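Local coordinates for protein predicted sugar phosphatases of the HAD superfamily (Cytophaga hutchinsonii, PDB 2HX1) that probably hydrolyses phosphate esters of sugars or related metabolites, as a magnesium-binding phosphatase of the haloacid dehalogenase superfamily, at residues Y49-P60 against S74-M85; L138-W146 against I182-I191. All blocks are in the same frame, centred on the assembly; numbering follows the deposited sequence.

Interaction 1. Residues Y49-P60 against S74-M85; sequences YYIVTNDASRSP and SITADKIISSGM
Ile51 and Ile81 carry the backbone pairing between 49-53 and 80-82. Ile51 N donates to Lys79 O (2.7 Å), its carbonyl takes Ile81 N, and Thr53 N then bonds Ile81 O, the three N-H...O angles lying between 159° and 165°. Ser83 N reaches Thr53 O on a more bent path (137°). The pairing is parallel and closes the beta-alpha-beta unit 48-53, 60-69, 80-82 of the Rossmann-like HAD core, with 80-82 at the edge of the sheet.

Apolar contacts cover both sides. In the modelled conformer Ile81 CD1 lies 3.6 Å from Tyr50 CD1 and also meets Val52 CG2; Met209 of helix 208-218 packs over this face. Ile51 CD1 touches Ile75 CG2 at 3.6 Å. The Lys79 chain bends beyond CB, and its CD sits over the face of the Tyr49 ring, 4.1 Å from the centroid, a CH-pi contact; NZ gives Tyr49 OH a weak bond.

Side-chain-to-backbone bonds gather past the C-terminal ends of the strands. Ser82, the N-cap of helix 83-94, donates through OG to Asp55 O (2.8 Å) from above the carbonyl plane and accepts from Gly84 N. A water links the same hydroxyl to Arg58 O, while Ala56 CB presses on Gly84 CA (3.3 Å).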
loop_
_atom_site.group_PDB
_atom_site.type_symbol
_atom_site.label_atom_id
_atom_site.label_comp_id
_atom_site.label_asym_id
_atom_site.label_seq_id
_atom_site.Cartn_x
_atom_site.Cartn_y
_atom_site.Cartn_z
ATOM N N TYR A 49 -9.261 -15.165 34.470
ATOM C CA TYR A 49 -9.419 -14.568 33.171
ATOM C C TYR A 49 -8.951 -13.113 33.240
ATOM O O TYR A 49 -8.862 -12.533 34.327
ATOM C CB TYR A 49 -10.891 -14.662 32.720
ATOM C CG TYR A 49 -11.726 -13.664 33.455
ATOM C CD1 TYR A 49 -11.767 -12.335 33.039
ATOM C CD2 TYR A 49 -12.418 -14.024 34.616
ATOM C CE1 TYR A 49 -12.471 -11.390 33.739
ATOM C CE2 TYR A 49 -13.163 -13.063 35.338
ATOM C CZ TYR A 49 -13.175 -11.746 34.884
ATOM O OH TYR A 49 -13.870 -10.761 35.543
ATOM N N TYR A 50 -8.620 -12.558 32.076
ATOM C CA TYR A 50 -8.411 -11.125 31.882
ATOM C C TYR A 50 -9.150 -10.722 30.640
ATOM O O TYR A 50 -9.408 -11.559 29.756
ATOM C CB TYR A 50 -6.954 -10.759 31.672
ATOM C CG TYR A 50 -6.085 -10.944 32.873
ATOM C CD1 TYR A 50 -5.994 -9.956 33.855
ATOM C CD2 TYR A 50 -5.334 -12.106 33.031
ATOM C CE1 TYR A 50 -5.170 -10.139 34.979
ATOM C CE2 TYR A 50 -4.541 -12.294 34.123
ATOM C CZ TYR A 50 -4.457 -11.316 35.097
ATOM O OH TYR A 50 -3.634 -11.534 36.162
ATOM N N ILE A 51 -9.459 -9.431 30.565
ATOM C CA ILE A 51 -9.899 -8.804 29.336
ATOM C C ILE A 51 -8.689 -8.058 28.789
ATOM O O ILE A 51 -8.068 -7.297 29.521
ATOM C CB ILE A 51 -11.100 -7.841 29.599
ATOM C CG1 ILE A 51 -12.333 -8.666 30.014
ATOM C CG2 ILE A 51 -11.348 -6.974 28.387
ATOM C CD1 ILE A 51 -13.483 -7.893 30.529
ATOM N N VAL A 52 -8.343 -8.314 27.527
ATOM C CA VAL A 52 -7.175 -7.733 26.879
ATOM C C VAL A 52 -7.763 -6.997 25.663
ATOM O O VAL A 52 -8.285 -7.621 24.732
ATOM C CB VAL A 52 -6.178 -8.808 26.447
ATOM C CG1 VAL A 52 -5.016 -8.187 25.733
ATOM C CG2 VAL A 52 -5.740 -9.611 27.665
ATOM N N THR A 53 -7.698 -5.672 25.713
ATOM C CA THR A 53 -8.422 -4.829 24.815
ATOM C C THR A 53 -7.524 -3.712 24.294
ATOM O O THR A 53 -6.673 -3.183 25.045
ATOM C CB THR A 53 -9.628 -4.221 25.542
ATOM O OG1 THR A 53 -10.371 -3.378 24.643
ATOM C CG2 THR A 53 -9.190 -3.409 26.757
ATOM N N ASN A 54 -7.705 -3.389 23.016
ATOM C CA ASN A 54 -7.068 -2.237 22.376
ATOM C C ASN A 54 -7.854 -0.924 22.563
ATOM O O ASN A 54 -7.583 0.064 21.904
ATOM C CB ASN A 54 -6.862 -2.508 20.874
ATOM C CG ASN A 54 -5.722 -3.462 20.605
ATOM O OD1 ASN A 54 -5.067 -3.941 21.544
ATOM N ND2 ASN A 54 -5.473 -3.758 19.314
ATOM N N ASP A 55 -8.843 -0.918 23.443
ATOM C CA ASP A 55 -9.581 0.297 23.782
ATOM C C ASP A 55 -8.789 1.146 24.790
ATOM O O ASP A 55 -8.747 0.788 25.948
ATOM C CB ASP A 55 -10.943 -0.111 24.341
ATOM C CG ASP A 55 -11.861 1.066 24.595
ATOM O OD1 ASP A 55 -11.411 2.235 24.614
ATOM O OD2 ASP A 55 -13.062 0.790 24.775
ATOM N N ALA A 56 -8.166 2.247 24.337
ATOM C CA ALA A 56 -7.443 3.200 25.196
ATOM C C ALA A 56 -8.206 4.551 25.358
ATOM O O ALA A 56 -7.609 5.592 25.622
ATOM C CB ALA A 56 -6.055 3.428 24.634
ATOM N N SER A 57 -9.531 4.515 25.205
ATOM C CA SER A 57 -10.351 5.732 25.283
ATOM C C SER A 57 -10.802 6.055 26.715
ATOM O O SER A 57 -11.438 7.073 26.900
ATOM C CB SER A 57 -11.610 5.623 24.406
ATOM O OG SER A 57 -12.478 4.637 24.921
ATOM N N ARG A 58 -10.531 5.152 27.664
ATOM C CA ARG A 58 -10.895 5.274 29.076
ATOM C C ARG A 58 -9.838 4.547 29.907
ATOM O O ARG A 58 -9.114 3.710 29.381
ATOM C CB ARG A 58 -12.247 4.592 29.338
ATOM C CG ARG A 58 -13.455 5.460 29.087
ATOM C CD ARG A 58 -14.716 4.660 28.748
ATOM N NE ARG A 58 -15.650 5.509 28.003
ATOM C CZ ARG A 58 -15.713 5.593 26.673
ATOM N NH1 ARG A 58 -14.926 4.857 25.900
ATOM N NH2 ARG A 58 -16.590 6.413 26.105
ATOM N N SER A 59 -9.787 4.833 31.202
ATOM C CA SER A 59 -8.969 4.068 32.142
ATOM C C SER A 59 -9.567 2.685 32.364
ATOM O O SER A 59 -10.747 2.496 32.119
ATOM C CB SER A 59 -8.915 4.761 33.501
ATOM O OG SER A 59 -10.182 4.764 34.159
ATOM N N PRO A 60 -8.763 1.725 32.849
ATOM C CA PRO A 60 -9.301 0.397 33.229
ATOM C C PRO A 60 -10.464 0.468 34.223
ATOM O O PRO A 60 -11.429 -0.285 34.098
ATOM C CB PRO A 60 -8.102 -0.302 33.858
ATOM C CG PRO A 60 -6.926 0.321 33.190
ATOM C CD PRO A 60 -7.303 1.792 33.045
ATOM N N SER A 74 -18.790 -8.774 38.142
ATOM C CA SER A 74 -17.580 -9.508 38.473
ATOM C C SER A 74 -16.344 -8.996 37.746
ATOM O O SER A 74 -15.231 -9.295 38.165
ATOM C CB SER A 74 -17.771 -11.009 38.205
ATOM O OG SER A 74 -18.085 -11.268 36.848
ATOM N N ILE A 75 -16.516 -8.248 36.662
ATOM C CA ILE A 75 -15.372 -7.655 35.960
ATOM C C ILE A 75 -14.847 -6.485 36.791
ATOM O O ILE A 75 -15.527 -5.482 36.958
ATOM C CB ILE A 75 -15.731 -7.125 34.547
ATOM C CG1 ILE A 75 -16.549 -8.145 33.743
ATOM C CG2 ILE A 75 -14.466 -6.751 33.777
ATOM C CD1 ILE A 75 -15.784 -9.290 33.214
ATOM N N THR A 76 -13.641 -6.639 37.320
ATOM C CA THR A 76 -12.984 -5.613 38.110
ATOM C C THR A 76 -11.870 -4.974 37.276
ATOM O O THR A 76 -11.421 -5.559 36.288
ATOM C CB THR A 76 -12.415 -6.228 39.435
ATOM O OG1 THR A 76 -11.624 -7.384 39.145
ATOM C CG2 THR A 76 -13.522 -6.684 40.322
ATOM N N ALA A 77 -11.437 -3.772 37.671
ATOM C CA ALA A 77 -10.437 -3.034 36.914
ATOM C C ALA A 77 -9.114 -3.782 36.847
ATOM O O ALA A 77 -8.359 -3.612 35.897
ATOM C CB ALA A 77 -10.233 -1.619 37.506
ATOM N N ASP A 78 -8.813 -4.593 37.859
ATOM C CA ASP A 78 -7.580 -5.413 37.848
ATOM C C ASP A 78 -7.597 -6.506 36.763
ATOM O O ASP A 78 -6.551 -7.058 36.404
ATOM C CB ASP A 78 -7.293 -6.027 39.240
ATOM C CG ASP A 78 -8.308 -7.076 39.644
ATOM O OD1 ASP A 78 -9.508 -6.781 39.565
ATOM O OD2 ASP A 78 -7.916 -8.201 40.032
ATOM N N LYS A 79 -8.769 -6.815 36.236
ATOM C CA LYS A 79 -8.887 -7.856 35.219
ATOM C C LYS A 79 -8.821 -7.283 33.807
ATOM O O LYS A 79 -8.812 -8.045 32.844
ATOM C CB LYS A 79 -10.200 -8.608 35.383
ATOM C CG LYS A 79 -10.485 -9.096 36.802
ATOM C CD LYS A 79 -10.348 -10.593 37.005
ATOM C CE LYS A 79 -11.024 -11.027 38.340
ATOM N NZ LYS A 79 -12.438 -10.498 38.575
ATOM N N ILE A 80 -8.800 -5.950 33.695
ATOM C CA ILE A 80 -8.780 -5.274 32.407
ATOM C C ILE A 80 -7.378 -4.768 32.054
ATOM O O ILE A 80 -6.843 -3.835 32.667
ATOM C CB ILE A 80 -9.803 -4.136 32.356
ATOM C CG1 ILE A 80 -11.195 -4.672 32.752
ATOM C CG2 ILE A 80 -9.855 -3.527 30.958
ATOM C CD1 ILE A 80 -12.330 -3.743 32.532
ATOM N N ILE A 81 -6.796 -5.397 31.052
ATOM C CA ILE A 81 -5.504 -4.991 30.531
ATOM C C ILE A 81 -5.746 -4.297 29.199
ATOM O O ILE A 81 -6.230 -4.899 28.259
ATOM C CB ILE A 81 -4.574 -6.202 30.307
ATOM C CG1 ILE A 81 -4.490 -7.083 31.570
ATOM C CG2 ILE A 81 -3.206 -5.703 29.877
ATOM C CD1 ILE A 81 -3.954 -8.519 31.292
ATOM N N SER A 82 -5.397 -3.025 29.124
ATOM C CA SER A 82 -5.768 -2.189 28.014
ATOM C C SER A 82 -4.538 -1.558 27.393
ATOM O O SER A 82 -3.576 -1.257 28.105
ATOM C CB SER A 82 -6.665 -1.092 28.610
ATOM O OG SER A 82 -6.726 0.057 27.808
ATOM N N SER A 83 -4.594 -1.268 26.102
ATOM C CA SER A 83 -3.430 -0.690 25.428
ATOM C C SER A 83 -3.175 0.737 25.917
ATOM O O SER A 83 -2.052 1.231 25.824
ATOM C CB SER A 83 -3.560 -0.752 23.912
ATOM O OG SER A 83 -4.594 0.077 23.468
ATOM N N GLY A 84 -4.188 1.383 26.487
ATOM C CA GLY A 84 -3.980 2.691 27.109
ATOM C C GLY A 84 -2.940 2.685 28.218
ATOM O O GLY A 84 -2.281 3.707 28.468
HETATM N N MSE A 85 -2.764 1.533 28.866
HETATM C CA MSE A 85 -1.729 1.400 29.890
HETATM C C MSE A 85 -0.331 1.513 29.275
HETATM O O MSE A 85 0.585 2.086 29.884
HETATM C CB MSE A 85 -1.888 0.076 30.623
HETATM C CG MSE A 85 -3.179 0.035 31.469
HETATM SE SE MSE A 85 -3.801 -1.759 31.898
HETATM C CE MSE A 85 -2.112 -2.518 32.665
HETATM O O HOH W 1 -15.906 -12.934 36.821
HETATM O O HOH W 2 -6.750 2.418 29.156
#

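Interaction 2. Residues L138-W146 against I182-I191; sequences LLDDEGFNW and IAIGGVATMI. With EDO (1,2-ethanediol), chain N.
Leu138 meets the first turns of helix 184-195 from CB through CG to CD2. Its CB lies 3.7 Å from Ile184 CG1, its CG comes near Ile184 CD1, and CD2 runs on past Val187 CG1 and Ala188 until it meets Ile191 CD1 tip to tip at 3.7 Å. Phe199 and Val166 pack on the same leucine. Ile184 in turn has CG1 anti to its backbone N (chi1 -165°), which lays that branch along the backbone of 138-141; its CD1 reaches Asp140 O at 3.2 Å.

Trp146 closes the other end. Its NE1 donates to Asp141 O (3.0 Å) in the planes of both ring and carbonyl, fixing the indole's rotation. Ile182 CD1 then comes to the ring's edge at CH2 (4.0 Å), and Val187 CG2 lies obliquely by CZ2. The selenium of selenomethionine Met190 makes an oblique Met-aromatic contact, 5.4 Å from the six-membered ring's centroid; separately, its CE packs against CZ3. Phe147 of the second subunit stacks edge-to-face on this tryptophan. No direct hydrogen bond joins the segments: waters bridge Asp141 OD2 to Ile182 O and Asp141 OD1 to Ile184 N, and Tyr173 also holds OD2. Thus the loop following strand 133-138 packs on the N-terminal turns of helix 184-195, in an alpha/beta domain consistent with the HAD cap.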
loop_
_atom_site.group_PDB
_atom_site.type_symbol
_atom_site.label_atom_id
_atom_site.label_comp_id
_atom_site.label_asym_id
_atom_site.label_seq_id
_atom_site.Cartn_x
_atom_site.Cartn_y
_atom_site.Cartn_z
ATOM N N LEU A 138 -3.737 9.898 19.673
ATOM C CA LEU A 138 -5.088 9.698 19.135
ATOM C C LEU A 138 -5.875 8.752 20.076
ATOM O O LEU A 138 -5.466 7.618 20.318
ATOM C CB LEU A 138 -5.017 9.164 17.692
ATOM C CG LEU A 138 -5.156 10.228 16.594
ATOM C CD1 LEU A 138 -4.194 11.372 16.891
ATOM C CD2 LEU A 138 -4.908 9.645 15.216
ATOM N N LEU A 139 -6.969 9.256 20.658
ATOM C CA LEU A 139 -7.654 8.552 21.774
ATOM C C LEU A 139 -9.101 8.147 21.463
ATOM O O LEU A 139 -9.571 7.104 21.945
ATOM C CB LEU A 139 -7.669 9.416 23.042
ATOM C CG LEU A 139 -6.318 9.804 23.649
ATOM C CD1 LEU A 139 -6.551 10.883 24.662
ATOM C CD2 LEU A 139 -5.640 8.589 24.303
ATOM N N ASP A 140 -9.806 8.990 20.716
ATOM C CA ASP A 140 -11.234 8.786 20.447
ATOM C C ASP A 140 -11.585 9.479 19.113
ATOM O O ASP A 140 -11.045 10.512 18.797
ATOM C CB ASP A 140 -12.060 9.348 21.614
ATOM C CG ASP A 140 -13.482 8.806 21.663
ATOM O OD1 ASP A 140 -14.252 9.073 20.734
ATOM O OD2 ASP A 140 -13.853 8.133 22.650
ATOM N N ASP A 141 -12.470 8.875 18.319
ATOM C CA ASP A 141 -12.927 9.486 17.067
ATOM C C ASP A 141 -13.850 10.691 17.300
ATOM O O ASP A 141 -13.975 11.577 16.435
ATOM C CB ASP A 141 -13.620 8.448 16.178
ATOM C CG ASP A 141 -14.847 7.842 16.848
ATOM O OD1 ASP A 141 -14.642 7.081 17.803
ATOM O OD2 ASP A 141 -15.990 8.122 16.418
ATOM N N GLU A 142 -14.460 10.752 18.480
ATOM C CA GLU A 142 -15.358 11.858 18.819
ATOM C C GLU A 142 -14.648 12.945 19.615
ATOM O O GLU A 142 -13.604 12.702 20.191
ATOM C CB GLU A 142 -16.549 11.345 19.626
ATOM C CG GLU A 142 -17.466 10.492 18.808
ATOM C CD GLU A 142 -18.621 9.910 19.612
ATOM O OE1 GLU A 142 -18.453 9.633 20.826
ATOM O OE2 GLU A 142 -19.696 9.714 19.010
ATOM N N GLY A 143 -15.237 14.140 19.651
ATOM C CA GLY A 143 -14.798 15.188 20.562
ATOM C C GLY A 143 -14.101 16.335 19.889
ATOM O O GLY A 143 -13.677 17.279 20.553
ATOM N N PHE A 144 -13.977 16.274 18.564
ATOM C CA PHE A 144 -13.307 17.323 17.827
ATOM C C PHE A 144 -13.851 17.478 16.415
ATOM O O PHE A 144 -14.487 16.566 15.871
ATOM C CB PHE A 144 -11.793 17.067 17.793
ATOM C CG PHE A 144 -11.405 15.791 17.109
ATOM C CD1 PHE A 144 -11.408 14.586 17.809
ATOM C CD2 PHE A 144 -10.995 15.811 15.775
ATOM C CE1 PHE A 144 -11.074 13.388 17.167
ATOM C CE2 PHE A 144 -10.641 14.655 15.118
ATOM C CZ PHE A 144 -10.687 13.412 15.813
ATOM N N ASN A 145 -13.604 18.653 15.835
ATOM C CA ASN A 145 -14.021 18.966 14.472
ATOM C C ASN A 145 -12.985 18.410 13.542
ATOM O O ASN A 145 -11.841 18.859 13.550
ATOM C CB ASN A 145 -14.186 20.476 14.210
ATOM C CG ASN A 145 -14.638 20.789 12.767
ATOM O OD1 ASN A 145 -13.991 20.380 11.786
ATOM N ND2 ASN A 145 -15.740 21.540 12.635
ATOM N N TRP A 146 -13.392 17.443 12.720
ATOM C CA TRP A 146 -12.459 16.717 11.871
ATOM C C TRP A 146 -11.835 17.582 10.784
ATOM O O TRP A 146 -10.678 17.425 10.468
ATOM C CB TRP A 146 -13.137 15.518 11.194
ATOM C CG TRP A 146 -13.261 14.255 12.036
ATOM C CD1 TRP A 146 -13.236 14.155 13.394
ATOM C CD2 TRP A 146 -13.499 12.933 11.544
ATOM N NE1 TRP A 146 -13.419 12.847 13.783
ATOM C CE2 TRP A 146 -13.583 12.075 12.666
ATOM C CE3 TRP A 146 -13.634 12.392 10.276
ATOM C CZ2 TRP A 146 -13.801 10.704 12.546
ATOM C CZ3 TRP A 146 -13.855 11.024 10.159
ATOM C CH2 TRP A 146 -13.920 10.197 11.285
ATOM N N ILE A 182 -16.076 5.070 11.776
ATOM C CA ILE A 182 -14.631 5.096 11.720
ATOM C C ILE A 182 -14.116 5.223 13.156
ATOM O O ILE A 182 -14.553 6.112 13.897
ATOM C CB ILE A 182 -14.147 6.259 10.853
ATOM C CG1 ILE A 182 -14.657 6.100 9.415
ATOM C CG2 ILE A 182 -12.654 6.324 10.829
ATOM C CD1 ILE A 182 -14.537 7.370 8.585
ATOM N N ALA A 183 -13.210 4.321 13.537
ATOM C CA ALA A 183 -12.642 4.262 14.891
ATOM C C ALA A 183 -11.370 5.056 14.902
ATOM O O ALA A 183 -10.884 5.475 13.850
ATOM C CB ALA A 183 -12.348 2.835 15.317
ATOM N N ILE A 184 -10.821 5.267 16.095
ATOM C CA ILE A 184 -9.627 6.118 16.245
ATOM C C ILE A 184 -8.424 5.546 15.442
ATOM O O ILE A 184 -7.648 6.294 14.826
ATOM C CB ILE A 184 -9.326 6.413 17.727
ATOM C CG1 ILE A 184 -8.330 7.573 17.852
ATOM C CG2 ILE A 184 -8.871 5.117 18.506
ATOM C CD1 ILE A 184 -8.815 8.943 17.217
ATOM N N GLY A 185 -8.319 4.211 15.389
ATOM C CA GLY A 185 -7.282 3.568 14.582
ATOM C C GLY A 185 -7.462 3.872 13.130
ATOM O O GLY A 185 -6.495 3.992 12.375
ATOM N N GLY A 186 -8.712 3.999 12.725
ATOM C CA GLY A 186 -9.049 4.337 11.344
ATOM C C GLY A 186 -8.703 5.774 11.043
ATOM O O GLY A 186 -8.229 6.078 9.969
ATOM N N VAL A 187 -8.926 6.660 12.001
ATOM C CA VAL A 187 -8.487 8.041 11.858
ATOM C C VAL A 187 -6.963 8.116 11.648
ATOM O O VAL A 187 -6.488 8.886 10.819
ATOM C CB VAL A 187 -8.927 8.899 13.067
ATOM C CG1 VAL A 187 -8.314 10.326 13.021
ATOM C CG2 VAL A 187 -10.422 8.975 13.107
ATOM N N ALA A 188 -6.198 7.342 12.421
ATOM C CA ALA A 188 -4.754 7.270 12.227
ATOM C C ALA A 188 -4.462 6.762 10.826
ATOM O O ALA A 188 -3.626 7.325 10.140
ATOM C CB ALA A 188 -4.102 6.357 13.298
ATOM N N THR A 189 -5.156 5.697 10.406
ATOM C CA THR A 189 -4.966 5.125 9.078
ATOM C C THR A 189 -5.164 6.184 7.979
ATOM O O THR A 189 -4.401 6.234 7.002
ATOM C CB THR A 189 -5.921 3.921 8.853
ATOM O OG1 THR A 189 -5.565 2.852 9.744
ATOM C CG2 THR A 189 -5.852 3.422 7.423
HETATM N N MSE A 190 -6.194 7.018 8.149
HETATM C CA MSE A 190 -6.515 8.081 7.196
HETATM C C MSE A 190 -5.444 9.119 7.167
HETATM O O MSE A 190 -5.067 9.592 6.104
HETATM C CB MSE A 190 -7.809 8.756 7.598
HETATM C CG MSE A 190 -9.013 7.885 7.343
HETATM SE SE MSE A 190 -10.694 8.707 7.906
HETATM C CE MSE A 190 -10.220 10.045 9.084
ATOM N N ILE A 191 -4.979 9.525 8.344
ATOM C CA ILE A 191 -3.875 10.469 8.427
ATOM C C ILE A 191 -2.644 9.900 7.715
ATOM O O ILE A 191 -1.964 10.574 6.919
ATOM C CB ILE A 191 -3.541 10.789 9.881
ATOM C CG1 ILE A 191 -4.694 11.585 10.542
ATOM C CG2 ILE A 191 -2.239 11.605 9.948
ATOM C CD1 ILE A 191 -4.614 11.620 12.119
HETATM C C1 EDO N . -18.637 6.440 21.169
HETATM O O1 EDO N . -18.714 5.731 19.923
HETATM C C2 EDO N . -17.182 6.701 21.520
HETATM O O2 EDO N . -16.343 6.626 20.350
HETATM O O HOH W 3 -16.315 8.116 13.642
HETATM O O HOH W 4 -12.724 4.948 18.372
#

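How the interactions relate
Both contacts are largely buried, but they belong to different sheets. Interaction 1 joins neighbouring strands of the six-stranded sheet that carries the magnesium site, so direct backbone hydrogen bonds dominate; interaction 2 sets a loop after strand 133-138 against a helix packed beside the five-stranded sheet, and relies on apolar packing and bridging waters. Another subunit reaches interaction 2, whereas none touches interaction 1. Their centres are about 20 Å apart, yet the loop ends meet: Ser57 CB lies 3.5 Å from Leu139 O, and Ala56 O packs on Leu139 CD2. A bound buffer molecule lies near each contact, its nearest atoms about 3 and 4 Å from the side chains of Asp55 and Ala183.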